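Local structure of small S protein (Podospora anserina, 2WVQ) at residues 56-64 with 183-191; 45-55 with 160-168. The protein controls heterokaryon incompatibility, forming the [het-s] prion and interacting with het-S of incompatible cells to trigger a lethal reaction. The protein carries 2 engineered substitutions. One frame throughout, in Å; residues are numbered along the deposited sequence.

In the fold
Helix 42-62 of the globular domain is the element common to both contacts: its residues 45-55 pack in contact 2 and its C-terminal turns in contact 1, the two centres lying about 16 Å apart. The partners, helices 157-176 and 181-191, follow each other in the chain. Contact 2 sits about 5 Å from the centre of the chain, and ten of its twelve touching residues are buried. Contact 1 lies farther out, about 13 Å from that centre, and is only partly buried. Their chemistry follows this placement: a two-nitrogen salt bridge dominates contact 1, whereas aliphatic side chains fill contact 2 and its arginines turn mainly to partners beyond the pair.

Contact 1 of 2, residues 56-64 with 183-191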
# COMPACT_ATOMS: atom_id res chain seq x y z
N LEU A 56 8.11 -16.13 0.94
CA LEU A 56 8.28 -15.60 -0.41
C LEU A 56 9.41 -16.40 -1.12
O LEU A 56 9.25 -16.90 -2.26
CB LEU A 56 8.61 -14.08 -0.39
CG LEU A 56 8.92 -13.34 -1.71
CD1 LEU A 56 7.79 -13.35 -2.69
CD2 LEU A 56 9.42 -11.87 -1.53
N SER A 57 10.54 -16.55 -0.44
CA SER A 57 11.58 -17.34 -1.07
C SER A 57 11.21 -18.84 -1.28
O SER A 57 11.64 -19.40 -2.28
CB SER A 57 12.93 -17.14 -0.41
OG SER A 57 13.15 -18.05 0.62
N ARG A 58 10.44 -19.44 -0.37
CA ARG A 58 9.93 -20.79 -0.55
C ARG A 58 9.20 -20.94 -1.87
O ARG A 58 9.37 -21.95 -2.53
CB ARG A 58 9.07 -21.30 0.61
CG ARG A 58 8.88 -22.88 0.65
CD ARG A 58 7.91 -23.28 1.76
NE ARG A 58 8.35 -22.69 3.03
CZ ARG A 58 7.65 -21.88 3.83
NH1 ARG A 58 6.41 -21.55 3.56
NH2 ARG A 58 8.21 -21.42 4.95
N TRP A 59 8.39 -19.93 -2.22
CA TRP A 59 7.68 -19.91 -3.48
C TRP A 59 8.60 -19.96 -4.69
O TRP A 59 8.33 -20.72 -5.64
CB TRP A 59 6.75 -18.69 -3.61
CG TRP A 59 6.06 -18.69 -4.93
CD1 TRP A 59 4.91 -19.34 -5.24
CD2 TRP A 59 6.48 -18.01 -6.12
NE1 TRP A 59 4.59 -19.13 -6.56
CE2 TRP A 59 5.54 -18.31 -7.12
CE3 TRP A 59 7.56 -17.18 -6.43
CZ2 TRP A 59 5.62 -17.80 -8.41
CZ3 TRP A 59 7.64 -16.65 -7.72
CH2 TRP A 59 6.68 -16.98 -8.70
N GLY A 60 9.65 -19.15 -4.69
CA GLY A 60 10.60 -19.17 -5.81
C GLY A 60 11.25 -20.52 -5.95
O GLY A 60 11.50 -20.99 -7.09
N GLU A 61 11.53 -21.18 -4.82
CA GLU A 61 12.11 -22.53 -4.85
C GLU A 61 11.13 -23.57 -5.38
O GLU A 61 11.54 -24.48 -6.14
CB GLU A 61 12.59 -22.93 -3.43
CG GLU A 61 13.32 -24.28 -3.31
CD GLU A 61 14.73 -24.27 -3.90
OE1 GLU A 61 15.19 -23.21 -4.38
OE2 GLU A 61 15.40 -25.32 -3.87
N ALA A 62 9.87 -23.45 -4.96
CA ALA A 62 8.80 -24.39 -5.32
C ALA A 62 8.54 -24.42 -6.83
O ALA A 62 8.31 -25.47 -7.46
CB ALA A 62 7.53 -24.01 -4.60
N VAL A 63 8.55 -23.21 -7.39
CA VAL A 63 8.34 -22.94 -8.80
C VAL A 63 9.63 -23.05 -9.66
O VAL A 63 9.57 -22.95 -10.88
CB VAL A 63 7.71 -21.51 -8.79
CG1 VAL A 63 8.66 -20.39 -9.26
CG2 VAL A 63 6.31 -21.52 -9.25
N LYS A 64 10.80 -23.27 -9.03
CA LYS A 64 12.09 -23.32 -9.75
C LYS A 64 12.32 -22.03 -10.56
O LYS A 64 12.66 -22.04 -11.75
CB LYS A 64 12.17 -24.58 -10.65
CG LYS A 64 11.90 -25.85 -9.89
CD LYS A 64 12.09 -27.12 -10.74
CE LYS A 64 12.52 -28.33 -9.86
NZ LYS A 64 11.47 -28.77 -8.91
N VAL A 183 4.49 -29.50 -2.67
CA VAL A 183 5.90 -29.04 -2.75
C VAL A 183 6.25 -28.03 -1.64
O VAL A 183 7.30 -28.15 -0.98
CB VAL A 183 6.22 -28.46 -4.17
CG1 VAL A 183 7.54 -27.74 -4.18
CG2 VAL A 183 6.20 -29.56 -5.25
N CYS A 184 5.39 -27.05 -1.41
CA CYS A 184 5.65 -26.05 -0.35
C CYS A 184 5.65 -26.66 1.06
O CYS A 184 6.45 -26.29 1.92
CB CYS A 184 4.70 -24.86 -0.44
SG CYS A 184 5.01 -23.81 -1.86
N HIS A 185 4.76 -27.63 1.28
CA HIS A 185 4.75 -28.35 2.55
C HIS A 185 6.07 -29.08 2.82
O HIS A 185 6.63 -28.91 3.91
CB HIS A 185 3.54 -29.28 2.65
CG HIS A 185 2.25 -28.56 2.92
ND1 HIS A 185 2.15 -27.55 3.86
CD2 HIS A 185 1.01 -28.72 2.40
CE1 HIS A 185 0.90 -27.11 3.88
NE2 HIS A 185 0.20 -27.80 3.01
N LYS A 186 6.56 -29.86 1.85
CA LYS A 186 7.86 -30.57 1.97
C LYS A 186 9.03 -29.61 2.28
O LYS A 186 9.88 -29.88 3.13
CB LYS A 186 8.17 -31.43 0.73
CG LYS A 186 7.55 -32.82 0.81
CD LYS A 186 8.06 -33.78 -0.28
CE LYS A 186 8.97 -34.90 0.30
NZ LYS A 186 10.08 -34.34 1.17
N LEU A 187 9.04 -28.49 1.58
CA LEU A 187 10.06 -27.49 1.71
C LEU A 187 10.11 -26.89 3.12
O LEU A 187 11.20 -26.73 3.67
CB LEU A 187 9.82 -26.43 0.65
CG LEU A 187 10.73 -26.31 -0.58
CD1 LEU A 187 11.79 -27.40 -0.86
CD2 LEU A 187 9.89 -26.01 -1.77
N ALA A 188 8.94 -26.59 3.69
CA ALA A 188 8.80 -26.06 5.05
C ALA A 188 9.20 -27.13 6.08
O ALA A 188 9.65 -26.81 7.17
CB ALA A 188 7.37 -25.62 5.29
N GLU A 189 9.03 -28.41 5.72
CA GLU A 189 9.42 -29.52 6.60
C GLU A 189 10.95 -29.59 6.66
O GLU A 189 11.53 -29.71 7.75
CB GLU A 189 8.83 -30.84 6.12
CG GLU A 189 7.34 -31.01 6.44
CD GLU A 189 6.73 -32.29 5.85
OE1 GLU A 189 7.48 -33.13 5.27
OE2 GLU A 189 5.49 -32.47 5.99
N ILE A 190 11.59 -29.48 5.49
CA ILE A 190 13.05 -29.41 5.37
C ILE A 190 13.66 -28.17 6.09
O ILE A 190 14.75 -28.27 6.68
CB ILE A 190 13.48 -29.46 3.87
CG1 ILE A 190 13.10 -30.80 3.24
CG2 ILE A 190 14.98 -29.15 3.72
CD1 ILE A 190 13.13 -30.82 1.71
N GLU A 191 12.97 -27.03 6.04
CA GLU A 191 13.46 -25.81 6.70
C GLU A 191 13.56 -26.00 8.20
O GLU A 191 14.49 -25.50 8.86
CB GLU A 191 12.53 -24.63 6.42
CG GLU A 191 12.43 -24.26 4.96
CD GLU A 191 11.39 -23.20 4.71
OE1 GLU A 191 10.72 -22.75 5.67
OE2 GLU A 191 11.26 -22.82 3.54
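A salt-bridged helix-helix crossing, with Arg-58 gripping Glu-191 beside a small apolar patch, joins the C-terminal end of helix 42-62 to helix 181-191 at the partly buried periphery of the HeLo domain. The segment axes approach to 9.7 Å at 121°, and the two segments bury 365 Å² between them. Arg-58 enters side-on: its NE donates to Glu-191 OE2 at 3.0 Å and its NH2 to Glu-191 OE1 at 2.9 Å, both nearly straight. The carboxylate lies at the guanidinium edge but is twisted, the two planes standing 44° apart. Accordingly OE1 is met on its syn side, while OE2 is approached from above the carboxylate plane. The stem of Arg-58 leaves the backbone with CG trans to N and bends at chi3 (-53°); Arg-58 CG lies 3.7 Å from Leu-187 CB before the head turns to Glu-191. Ala-188 CB lies over one guanidinium face near its rim, 3.8 Å from Arg-58 NE. The side chain is thus a knob in the hole formed by Cys-184, Leu-187, Ala-188 and Glu-191. One turn on, Ala-62 CB meets Cys-184 SG at 3.7 Å and Val-183 CG1 at 3.8 Å, where the CA atoms of Ala-62 and Val-183 come closest, consistent with the small side chain. The ion pair extends on both sides, since Arg-58 NH2 also bridges to Asp-212 and Glu-191 OE2 to Arg-140 of helix 124-140. Asp-212 lies just before helix 213-224, whose Ala-214 and Met-215 pack on Arg-58.

Contact 2 of 2, residues 45-55 with 160-168; sequences CQLRLDIAKAR and LEKIVDQVA
Leu-49 and Leu-160 meet tip to tip within an apolar row whose firmer evidence is Leu-49 CD1, resting 3.7 Å from Val-164 CG2 and also touching Ile-163 CG2. The Leu-49 CD2 to Leu-160 CD2 distance of 3.4 Å is shorter than usual, and chi1 of Leu-49 (-119°) is unstaggered, as is its chi2, so both are to be read with caution. As modelled, the branches of Leu-49 turn towards helix 157-176 although its CB bond is directed along the side of that helix and not at it. Farther along, Ala-52 CB packs on Val-167 CG1 at 4.1 Å, and at the other end Cys-45 CB lies against Leu-160 CG.

Polar contacts flank this row. Arg-48, bent at chi2 and chi3, crosses Val-164 at about a right angle. Its NE donates to a water at 2.7 Å, which in turn donates a weak bond to Glu-161 OE1. Its NH2 stays 4.4 Å from Asp-165 OD2, beyond a salt bridge, and NH1 bonds to the carbonyl of Gly-209. The extended Arg-55 gives only a weak, bent bond from NH1 to Ala-168 O, at 3.0 Å and 122°; its salt bridges go to Asp-172 and Glu-175.

The segment axes run nearly parallel, 26° apart at 9.7 Å, burying 508 Å². Strand 32-34 touches Leu-49 and Leu-160, while helix 79-108 backs Ile-163 and Val-167: a closely packed helix pair in the buried core of the mainly helical HeLo domain.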
# COMPACT_ATOMS: atom_id res chain seq x y z
N CYS A 45 8.55 -8.82 16.00
CA CYS A 45 8.30 -8.15 14.72
C CYS A 45 9.38 -8.45 13.66
O CYS A 45 9.08 -8.58 12.47
CB CYS A 45 8.15 -6.63 14.95
SG CYS A 45 6.56 -6.24 15.74
N GLN A 46 10.64 -8.53 14.09
CA GLN A 46 11.74 -8.91 13.21
C GLN A 46 11.56 -10.35 12.71
O GLN A 46 11.65 -10.58 11.51
CB GLN A 46 13.10 -8.74 13.90
CG GLN A 46 14.31 -9.16 13.04
CD GLN A 46 14.44 -8.33 11.78
OE1 GLN A 46 14.70 -7.13 11.85
NE2 GLN A 46 14.26 -8.96 10.61
N LEU A 47 11.23 -11.29 13.61
CA LEU A 47 10.93 -12.68 13.19
C LEU A 47 9.74 -12.78 12.21
O LEU A 47 9.77 -13.63 11.32
CB LEU A 47 10.77 -13.62 14.40
CG LEU A 47 12.04 -13.86 15.26
CD1 LEU A 47 11.74 -14.57 16.55
CD2 LEU A 47 13.14 -14.60 14.50
N ARG A 48 8.69 -11.96 12.40
CA ARG A 48 7.54 -11.90 11.48
C ARG A 48 7.97 -11.48 10.06
O ARG A 48 7.52 -12.07 9.06
CB ARG A 48 6.46 -10.91 11.96
CG ARG A 48 5.90 -11.09 13.32
CD ARG A 48 4.65 -11.98 13.33
NE ARG A 48 3.52 -11.41 12.60
CZ ARG A 48 2.36 -12.06 12.40
NH1 ARG A 48 2.20 -13.29 12.87
NH2 ARG A 48 1.37 -11.47 11.72
N LEU A 49 8.84 -10.48 9.97
CA LEU A 49 9.51 -10.08 8.72
C LEU A 49 10.38 -11.20 8.07
O LEU A 49 10.32 -11.42 6.85
CB LEU A 49 10.35 -8.83 8.95
CG LEU A 49 10.19 -7.46 8.26
CD1 LEU A 49 8.80 -7.08 7.66
CD2 LEU A 49 10.71 -6.36 9.18
N ASP A 50 11.20 -11.88 8.88
CA ASP A 50 12.06 -12.97 8.39
C ASP A 50 11.22 -14.12 7.85
O ASP A 50 11.60 -14.77 6.88
CB ASP A 50 13.00 -13.51 9.49
CG ASP A 50 13.93 -12.43 10.12
OD1 ASP A 50 14.36 -12.66 11.27
OD2 ASP A 50 14.25 -11.38 9.50
N ILE A 51 10.09 -14.39 8.50
CA ILE A 51 9.15 -15.42 8.07
C ILE A 51 8.44 -15.09 6.76
O ILE A 51 8.30 -15.98 5.91
CB ILE A 51 8.16 -15.83 9.18
CG1 ILE A 51 8.90 -16.60 10.27
CG2 ILE A 51 7.01 -16.69 8.64
CD1 ILE A 51 8.14 -16.61 11.57
N ALA A 52 8.02 -13.83 6.58
CA ALA A 52 7.43 -13.39 5.30
C ALA A 52 8.45 -13.52 4.17
O ALA A 52 8.11 -13.93 3.03
CB ALA A 52 6.90 -11.95 5.38
N LYS A 53 9.70 -13.17 4.47
CA LYS A 53 10.79 -13.32 3.52
C LYS A 53 11.04 -14.81 3.22
O LYS A 53 11.28 -15.19 2.08
CB LYS A 53 12.06 -12.65 4.04
CG LYS A 53 13.26 -12.75 3.12
CD LYS A 53 14.57 -12.33 3.83
CE LYS A 53 15.54 -11.74 2.79
NZ LYS A 53 16.89 -11.53 3.34
N ALA A 54 10.97 -15.65 4.25
CA ALA A 54 11.20 -17.11 4.07
C ALA A 54 10.09 -17.72 3.20
O ALA A 54 10.32 -18.62 2.39
CB ALA A 54 11.25 -17.84 5.45
N ARG A 55 8.88 -17.21 3.37
CA ARG A 55 7.74 -17.78 2.68
C ARG A 55 7.71 -17.38 1.20
O ARG A 55 7.35 -18.21 0.31
CB ARG A 55 6.45 -17.44 3.38
CG ARG A 55 5.29 -18.27 2.86
CD ARG A 55 4.00 -17.59 3.09
NE ARG A 55 2.92 -18.10 2.25
CZ ARG A 55 1.73 -17.52 2.16
NH1 ARG A 55 1.47 -16.40 2.86
NH2 ARG A 55 0.80 -18.03 1.37
N LEU A 160 4.99 -1.91 9.60
CA LEU A 160 5.48 -3.30 9.64
C LEU A 160 4.35 -4.26 9.32
O LEU A 160 4.50 -5.15 8.49
CB LEU A 160 6.05 -3.62 11.03
CG LEU A 160 6.64 -4.97 11.52
CD1 LEU A 160 5.74 -6.18 11.44
CD2 LEU A 160 7.98 -5.25 10.90
N GLU A 161 3.22 -4.07 9.99
CA GLU A 161 2.01 -4.85 9.73
C GLU A 161 1.58 -4.76 8.28
O GLU A 161 1.25 -5.79 7.67
CB GLU A 161 0.84 -4.44 10.64
CG GLU A 161 1.01 -4.81 12.12
CD GLU A 161 1.35 -6.29 12.37
OE1 GLU A 161 1.96 -6.58 13.42
OE2 GLU A 161 1.01 -7.17 11.52
N LYS A 162 1.60 -3.55 7.72
CA LYS A 162 1.27 -3.37 6.30
C LYS A 162 2.17 -4.21 5.39
O LYS A 162 1.66 -4.82 4.48
CB LYS A 162 1.33 -1.90 5.90
CG LYS A 162 0.81 -1.60 4.50
CD LYS A 162 0.04 -0.25 4.51
CE LYS A 162 0.90 0.93 4.04
NZ LYS A 162 0.65 2.24 4.76
N ILE A 163 3.48 -4.23 5.63
CA ILE A 163 4.39 -5.09 4.86
C ILE A 163 4.10 -6.58 5.06
O ILE A 163 3.98 -7.32 4.09
CB ILE A 163 5.89 -4.82 5.17
CG1 ILE A 163 6.28 -3.42 4.69
CG2 ILE A 163 6.80 -5.96 4.52
CD1 ILE A 163 7.72 -3.12 4.80
N VAL A 164 4.02 -7.00 6.32
CA VAL A 164 3.89 -8.41 6.64
C VAL A 164 2.59 -8.98 6.08
O VAL A 164 2.63 -10.02 5.39
CB VAL A 164 4.03 -8.67 8.18
CG1 VAL A 164 3.42 -9.97 8.56
CG2 VAL A 164 5.53 -8.61 8.59
N ASP A 165 1.48 -8.28 6.34
CA ASP A 165 0.15 -8.65 5.90
C ASP A 165 -0.04 -8.65 4.39
O ASP A 165 -0.61 -9.58 3.83
CB ASP A 165 -0.93 -7.74 6.55
CG ASP A 165 -1.03 -7.90 8.08
OD1 ASP A 165 -1.80 -7.14 8.72
OD2 ASP A 165 -0.33 -8.78 8.66
N GLN A 166 0.41 -7.59 3.73
CA GLN A 166 0.35 -7.55 2.27
C GLN A 166 1.28 -8.57 1.59
O GLN A 166 0.90 -9.14 0.57
CB GLN A 166 0.62 -6.14 1.76
CG GLN A 166 -0.48 -5.14 2.14
CD GLN A 166 -0.78 -4.16 1.02
OE1 GLN A 166 -0.86 -2.95 1.26
NE2 GLN A 166 -0.99 -4.68 -0.20
N VAL A 167 2.47 -8.80 2.14
CA VAL A 167 3.37 -9.85 1.56
C VAL A 167 2.74 -11.24 1.66
O VAL A 167 2.80 -11.99 0.69
CB VAL A 167 4.88 -9.79 2.03
CG1 VAL A 167 5.71 -11.01 1.54
CG2 VAL A 167 5.58 -8.48 1.51
N ALA A 168 2.09 -11.55 2.79
CA ALA A 168 1.40 -12.83 3.01
C ALA A 168 0.29 -13.02 1.99
O ALA A 168 0.19 -14.09 1.38
CB ALA A 168 0.84 -12.93 4.46
O HOH W 1 3.39 -8.76 12.27